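Long-range contacts in YHR177W (Saccharomyces cerevisiae, PDB 4M8B), which probably binds DNA through its WOPR domain, here seen in complex with DNA, in the manner of fungal transcription factors that regulate pathogenesis: residues 67-72 with 83-88; 119-124 with 142-147. One frame throughout, in Å; residues are numbered along the deposited sequence.

Interaction 1: residues 67-72 with 83-88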
# COMPACT_ATOMS: atom_id res chain seq x y z
N ASP C 67 5.14 10.36 1.69
CA ASP C 67 4.50 10.97 0.54
C ASP C 67 4.13 12.44 0.77
O ASP C 67 3.57 13.09 -0.11
CB ASP C 67 3.26 10.17 0.11
CG ASP C 67 2.29 9.92 1.26
OD1 ASP C 67 2.16 10.79 2.15
OD2 ASP C 67 1.65 8.85 1.26
N GLY C 68 4.45 12.94 1.96
CA GLY C 68 4.24 14.34 2.27
C GLY C 68 2.81 14.75 2.55
O GLY C 68 2.51 15.94 2.70
N PHE C 69 1.90 13.78 2.62
CA PHE C 69 0.50 14.09 2.90
C PHE C 69 0.17 13.91 4.38
O PHE C 69 0.99 13.40 5.14
CB PHE C 69 -0.43 13.23 2.03
CG PHE C 69 -0.47 13.65 0.59
CD1 PHE C 69 0.55 13.30 -0.28
CD2 PHE C 69 -1.53 14.40 0.10
CE1 PHE C 69 0.52 13.69 -1.61
CE2 PHE C 69 -1.57 14.79 -1.23
CZ PHE C 69 -0.55 14.43 -2.09
N SER C 70 -1.02 14.33 4.78
CA SER C 70 -1.47 14.19 6.16
C SER C 70 -2.28 12.92 6.35
O SER C 70 -3.31 12.73 5.70
CB SER C 70 -2.28 15.41 6.60
OG SER C 70 -1.45 16.52 6.84
N TRP C 71 -1.83 12.07 7.26
CA TRP C 71 -2.47 10.78 7.47
C TRP C 71 -2.98 10.60 8.89
O TRP C 71 -2.40 11.12 9.84
CB TRP C 71 -1.48 9.66 7.13
CG TRP C 71 -1.03 9.69 5.71
CD1 TRP C 71 0.18 10.10 5.24
CD2 TRP C 71 -1.80 9.32 4.56
NE1 TRP C 71 0.21 10.00 3.87
CE2 TRP C 71 -0.99 9.52 3.43
CE3 TRP C 71 -3.10 8.83 4.38
CZ2 TRP C 71 -1.43 9.24 2.14
CZ3 TRP C 71 -3.54 8.56 3.10
CH2 TRP C 71 -2.71 8.77 2.00
N SER C 72 -4.07 9.85 9.02
CA SER C 72 -4.61 9.50 10.33
C SER C 72 -3.65 8.54 11.01
O SER C 72 -2.70 8.06 10.40
CB SER C 72 -5.97 8.83 10.18
OG SER C 72 -5.83 7.50 9.71
N TYR C 83 -4.41 3.92 6.54
CA TYR C 83 -4.34 5.32 6.95
C TYR C 83 -5.31 6.16 6.13
O TYR C 83 -5.62 5.83 4.98
CB TYR C 83 -2.92 5.85 6.76
CG TYR C 83 -1.83 5.01 7.39
CD1 TYR C 83 -1.36 3.87 6.77
CD2 TYR C 83 -1.24 5.39 8.59
CE1 TYR C 83 -0.35 3.11 7.34
CE2 TYR C 83 -0.24 4.63 9.16
CZ TYR C 83 0.20 3.49 8.53
OH TYR C 83 1.20 2.74 9.10
N ARG C 84 -5.80 7.25 6.71
CA ARG C 84 -6.75 8.12 6.04
C ARG C 84 -6.21 9.54 5.89
O ARG C 84 -5.68 10.10 6.84
CB ARG C 84 -8.08 8.13 6.79
CG ARG C 84 -8.67 6.74 6.98
CD ARG C 84 -10.17 6.75 6.76
NE ARG C 84 -10.88 7.31 7.90
CZ ARG C 84 -12.07 7.89 7.82
NH1 ARG C 84 -12.69 8.00 6.65
NH2 ARG C 84 -12.65 8.36 8.91
N GLU C 85 -6.34 10.10 4.70
CA GLU C 85 -5.89 11.47 4.46
C GLU C 85 -6.91 12.47 5.01
O GLU C 85 -8.12 12.27 4.86
CB GLU C 85 -5.66 11.74 2.98
CG GLU C 85 -5.00 13.08 2.71
CD GLU C 85 -5.31 13.64 1.33
OE1 GLU C 85 -6.13 13.03 0.61
OE2 GLU C 85 -4.73 14.68 0.96
N TYR C 86 -6.42 13.53 5.63
CA TYR C 86 -7.29 14.57 6.18
C TYR C 86 -6.76 15.98 5.90
O TYR C 86 -5.55 16.20 5.89
CB TYR C 86 -7.50 14.37 7.68
CG TYR C 86 -6.25 14.58 8.52
CD1 TYR C 86 -5.88 15.84 8.94
CD2 TYR C 86 -5.46 13.50 8.90
CE1 TYR C 86 -4.74 16.03 9.71
CE2 TYR C 86 -4.33 13.68 9.66
CZ TYR C 86 -3.97 14.95 10.07
OH TYR C 86 -2.84 15.13 10.83
N ASN C 87 -7.67 16.92 5.67
CA ASN C 87 -7.32 18.32 5.50
C ASN C 87 -8.15 19.21 6.43
O ASN C 87 -8.98 18.72 7.19
CB ASN C 87 -7.52 18.76 4.05
CG ASN C 87 -6.53 18.12 3.10
OD1 ASN C 87 -5.45 17.70 3.51
ND2 ASN C 87 -6.90 18.03 1.83
N ARG C 88 -7.92 20.52 6.35
CA ARG C 88 -8.70 21.47 7.13
C ARG C 88 -9.67 22.24 6.23
O ARG C 88 -9.46 22.34 5.02
CB ARG C 88 -7.77 22.44 7.88
CG ARG C 88 -6.56 22.88 7.08
CD ARG C 88 -5.61 23.69 7.94
NE ARG C 88 -6.25 24.87 8.51
CZ ARG C 88 -5.68 25.69 9.37
NH1 ARG C 88 -4.44 25.47 9.78
NH2 ARG C 88 -6.34 26.74 9.83
O HOH W 1 -2.87 15.66 3.33
O HOH W 2 -0.43 13.39 10.83
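Trp-71 and Glu-85 face each other in a single backbone bridge, with their CA atoms 4.6 Å apart. The loop 67-72 does not run along strand 83-88 but crosses it, the two touching parts heading 110° apart. The main chains bond at two points. Tyr-86 N donates to Ser-70 O, and Ser-72 N donates to Arg-84 O at 2.7 Å.

Ser-72 adds a third bond with its side chain. With chi1 at 75°, Ser-72 OG is tucked in over its own main chain and accepts from Arg-84 N at 3.0 Å. Arg-84 is thus held by both its N and its O.

Tyr-86 brings its ring alongside the loop. Ser-70 CB lies over one face, 4.0 Å from the centroid of the Tyr-86 ring, a CH-pi contact. Trp-71 O and Ser-72 N lie in plane at the ring edge. A water links Trp-71 O to Tyr-86 OH.

The Trp-71 indole meets the strand at a slant, with Trp-71 CE3 3.8 Å from Tyr-83 CB. Its far corner is fixed by Asp-67. Trp-71 NE1 donates to the syn lone pair of Asp-67 OD1 at 2.7 Å, nearly straight and in the ring plane. The same OD1 takes Phe-69 N on its anti side, which closes an Asx turn.

Glu-85 extends toward Phe-69. Glu-85 OE2 lies at the ring edge, 3.3 Å from Phe-69 CD2, with carboxylate and ring 79° apart. A water joins OE2 to Ser-70 N, and OE1 bonds Thr-116.

Trp-71 packs on a phosphate and Tyr-83 on a sugar of the bound DNA, so this Asx-turn loop, bridged to a sheet strand, belongs to the DNA-facing side of the WOPR domain.

Interaction 2: residues 119-124 with 142-147. With EDO (1,2-ethanediol), chain D; nucleotides of chain A.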
# COMPACT_ATOMS: atom_id res chain seq x y z
N LEU C 119 -7.10 6.90 0.60
CA LEU C 119 -6.66 5.91 1.58
C LEU C 119 -5.33 5.27 1.18
O LEU C 119 -4.99 5.20 0.00
CB LEU C 119 -7.73 4.82 1.73
CG LEU C 119 -9.06 5.24 2.35
CD1 LEU C 119 -10.15 4.24 2.00
CD2 LEU C 119 -8.93 5.35 3.86
N LYS C 120 -4.58 4.82 2.18
CA LYS C 120 -3.34 4.10 1.95
C LYS C 120 -3.29 2.84 2.81
O LYS C 120 -3.62 2.89 4.00
CB LYS C 120 -2.13 4.99 2.24
CG LYS C 120 -0.84 4.23 2.54
CD LYS C 120 0.37 5.16 2.59
CE LYS C 120 0.23 6.21 3.68
NZ LYS C 120 1.43 7.10 3.74
N LYS C 121 -2.89 1.73 2.21
CA LYS C 121 -2.68 0.50 2.97
C LYS C 121 -1.27 -0.02 2.73
O LYS C 121 -0.75 0.08 1.62
CB LYS C 121 -3.74 -0.56 2.63
CG LYS C 121 -3.65 -1.12 1.23
CD LYS C 121 -4.97 -1.77 0.82
CE LYS C 121 -5.47 -2.71 1.90
NZ LYS C 121 -6.81 -3.27 1.55
N THR C 122 -0.65 -0.55 3.77
CA THR C 122 0.75 -0.96 3.70
C THR C 122 0.92 -2.40 4.16
O THR C 122 0.12 -2.91 4.93
CB THR C 122 1.65 -0.05 4.56
OG1 THR C 122 1.27 -0.15 5.94
CG2 THR C 122 1.53 1.40 4.11
N PHE C 123 1.98 -3.03 3.68
CA PHE C 123 2.30 -4.40 4.04
C PHE C 123 3.80 -4.60 3.95
O PHE C 123 4.44 -4.12 3.01
CB PHE C 123 1.58 -5.37 3.10
CG PHE C 123 1.79 -6.82 3.43
CD1 PHE C 123 2.92 -7.49 2.99
CD2 PHE C 123 0.86 -7.51 4.19
CE1 PHE C 123 3.12 -8.83 3.30
CE2 PHE C 123 1.05 -8.85 4.51
CZ PHE C 123 2.19 -9.51 4.06
N SER C 124 4.37 -5.31 4.92
CA SER C 124 5.79 -5.61 4.90
C SER C 124 6.02 -7.12 4.90
O SER C 124 5.38 -7.86 5.64
CB SER C 124 6.51 -4.97 6.09
OG SER C 124 5.97 -5.40 7.32
N LEU C 142 5.26 -2.68 0.78
CA LEU C 142 4.23 -2.48 -0.22
C LEU C 142 3.29 -1.35 0.20
O LEU C 142 2.72 -1.38 1.29
CB LEU C 142 3.46 -3.78 -0.49
CG LEU C 142 2.47 -3.73 -1.65
CD1 LEU C 142 2.30 -5.09 -2.29
CD2 LEU C 142 1.13 -3.19 -1.17
N ILE C 143 3.14 -0.37 -0.68
CA ILE C 143 2.24 0.75 -0.44
C ILE C 143 1.19 0.80 -1.55
O ILE C 143 1.53 0.73 -2.73
CB ILE C 143 2.99 2.09 -0.40
CG1 ILE C 143 4.28 1.96 0.40
CG2 ILE C 143 2.11 3.19 0.17
CD1 ILE C 143 4.06 1.77 1.89
N ALA C 144 -0.08 0.92 -1.17
CA ALA C 144 -1.15 0.99 -2.15
C ALA C 144 -2.10 2.14 -1.85
O ALA C 144 -2.58 2.27 -0.73
CB ALA C 144 -1.91 -0.33 -2.21
N TYR C 145 -2.35 2.98 -2.85
CA TYR C 145 -3.26 4.09 -2.68
C TYR C 145 -4.59 3.81 -3.38
O TYR C 145 -4.62 3.21 -4.46
CB TYR C 145 -2.65 5.38 -3.24
CG TYR C 145 -1.41 5.83 -2.52
CD1 TYR C 145 -1.48 6.68 -1.43
CD2 TYR C 145 -0.16 5.39 -2.93
CE1 TYR C 145 -0.33 7.09 -0.77
CE2 TYR C 145 0.99 5.80 -2.28
CZ TYR C 145 0.90 6.65 -1.20
OH TYR C 145 2.04 7.05 -0.55
N TYR C 146 -5.67 4.24 -2.75
CA TYR C 146 -7.00 4.05 -3.30
C TYR C 146 -7.97 5.00 -2.62
O TYR C 146 -7.57 5.80 -1.78
CB TYR C 146 -7.45 2.60 -3.14
CG TYR C 146 -7.52 2.13 -1.71
CD1 TYR C 146 -6.37 1.83 -1.00
CD2 TYR C 146 -8.74 1.98 -1.07
CE1 TYR C 146 -6.43 1.40 0.31
CE2 TYR C 146 -8.81 1.55 0.24
CZ TYR C 146 -7.65 1.26 0.92
OH TYR C 146 -7.71 0.83 2.23
N THR C 147 -9.24 4.92 -2.98
CA THR C 147 -10.24 5.81 -2.40
C THR C 147 -11.53 5.06 -2.11
O THR C 147 -11.86 4.08 -2.77
CB THR C 147 -10.53 7.00 -3.33
OG1 THR C 147 -11.45 7.89 -2.69
CG2 THR C 147 -11.12 6.52 -4.64
C1 EDO D . 5.24 -1.11 4.78
O1 EDO D . 6.09 -2.23 4.53
C2 EDO D . 6.07 0.00 5.40
O2 EDO D . 6.78 0.70 4.36
P DG A 11 5.52 -2.15 9.54
OP1 DG A 11 6.47 -3.17 10.02
OP2 DG A 11 5.24 -2.05 8.09
O5' DG A 11 4.13 -2.36 10.30
C5' DG A 11 4.03 -3.21 11.45
C4' DG A 11 4.55 -2.56 12.72
O4' DG A 11 4.10 -1.19 12.81
C3' DG A 11 4.04 -3.16 14.02
O3' DG A 11 4.85 -4.26 14.40
C2' DG A 11 4.10 -2.00 15.02
C1' DG A 11 4.12 -0.75 14.15
N9 DG A 11 3.02 0.19 14.35
C8 DG A 11 2.09 0.59 13.43
N7 DG A 11 1.23 1.47 13.89
C5 DG A 11 1.63 1.67 15.20
C6 DG A 11 1.09 2.52 16.20
O6 DG A 11 0.11 3.28 16.12
N1 DG A 11 1.80 2.42 17.39
C2 DG A 11 2.89 1.62 17.60
N2 DG A 11 3.45 1.66 18.82
N3 DG A 11 3.41 0.82 16.67
C4 DG A 11 2.73 0.90 15.50
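Tyr-146 lays its ring over Leu-119, and this pair fills one end of the contact. Leu-119 CB sits over one face of the ring, 3.8 Å from the centroid of the Tyr-146 ring and 16° off the normal, a CH-pi contact. Leu-119 CD1 reaches the rim, 3.5 Å from Tyr-146 CE2. The ring gets there because CG of Tyr-146 is flanked by its backbone N and its carbonyl carbon (chi1 60°), which swings it across to the other strand. Lys-121 passes the ring at about a right angle, with Lys-121 CD 3.5 Å from Tyr-146 CE1. Its CG also touches Ala-144 CB, and NZ goes on to Ile-13 O. Tyr-12 meets the Tyr-146 ring edge-to-face. Farther along this face, Phe-123 and Leu-142 meet through their CB atoms and pack on helix 16-28.

The opposite face carries Lys-120, Thr-122, Ile-143 and Tyr-145. Lys-120 runs alongside Ile-143 and Tyr-145 in the same direction. Lys-120 CD is 3.6 Å from Ile-143 CG2 and also touches Tyr-145 CE1. NZ forms a salt bridge with Asp-67, which also bonds Tyr-145 OH. Lys-120 also makes a cation-pi contact with Trp-71. Thr-122 runs beside Ile-143, with Thr-122 CG2 3.4 Å from Ile-143 CD1.

Six backbone bonds join Leu-119 to Tyr-146, Lys-121 to Ala-144 and Phe-123 to Leu-142, two to each pair. Lys-120 with Tyr-145 and Thr-122 with Ile-143 are the non-hydrogen-bonded pairs. An ethanediol donates weakly to Phe-123 O. Near Ser-124 lies a phosphate of DG11 of chain A, with its OP2 3.5 Å from Ser-124 OG.

The strands run 154° apart, as a twisted antiparallel beta hairpin at the centre of the domain, its 119-124 strand reaching the bound DNA.

In the fold
The two contacts share one antiparallel sheet. Interaction 1 comes first along the chain, wholly before interaction 2. Their centres lie 13 Å apart. The centre of interaction 2 is about 2 Å from the centre of the chain, and that of interaction 1 about 14 Å from it. Strand 80-88 pairs with strand 113-128, so the loop 67-72 is bridged to a neighbour of the central hairpin. The contacts also meet directly: Tyr-83 N is 2.9 Å from Lys-120 O, a probable hydrogen bond between the two strands. Both lie near bound DNA, so the sheet and the loop 67-72 share the DNA-facing side.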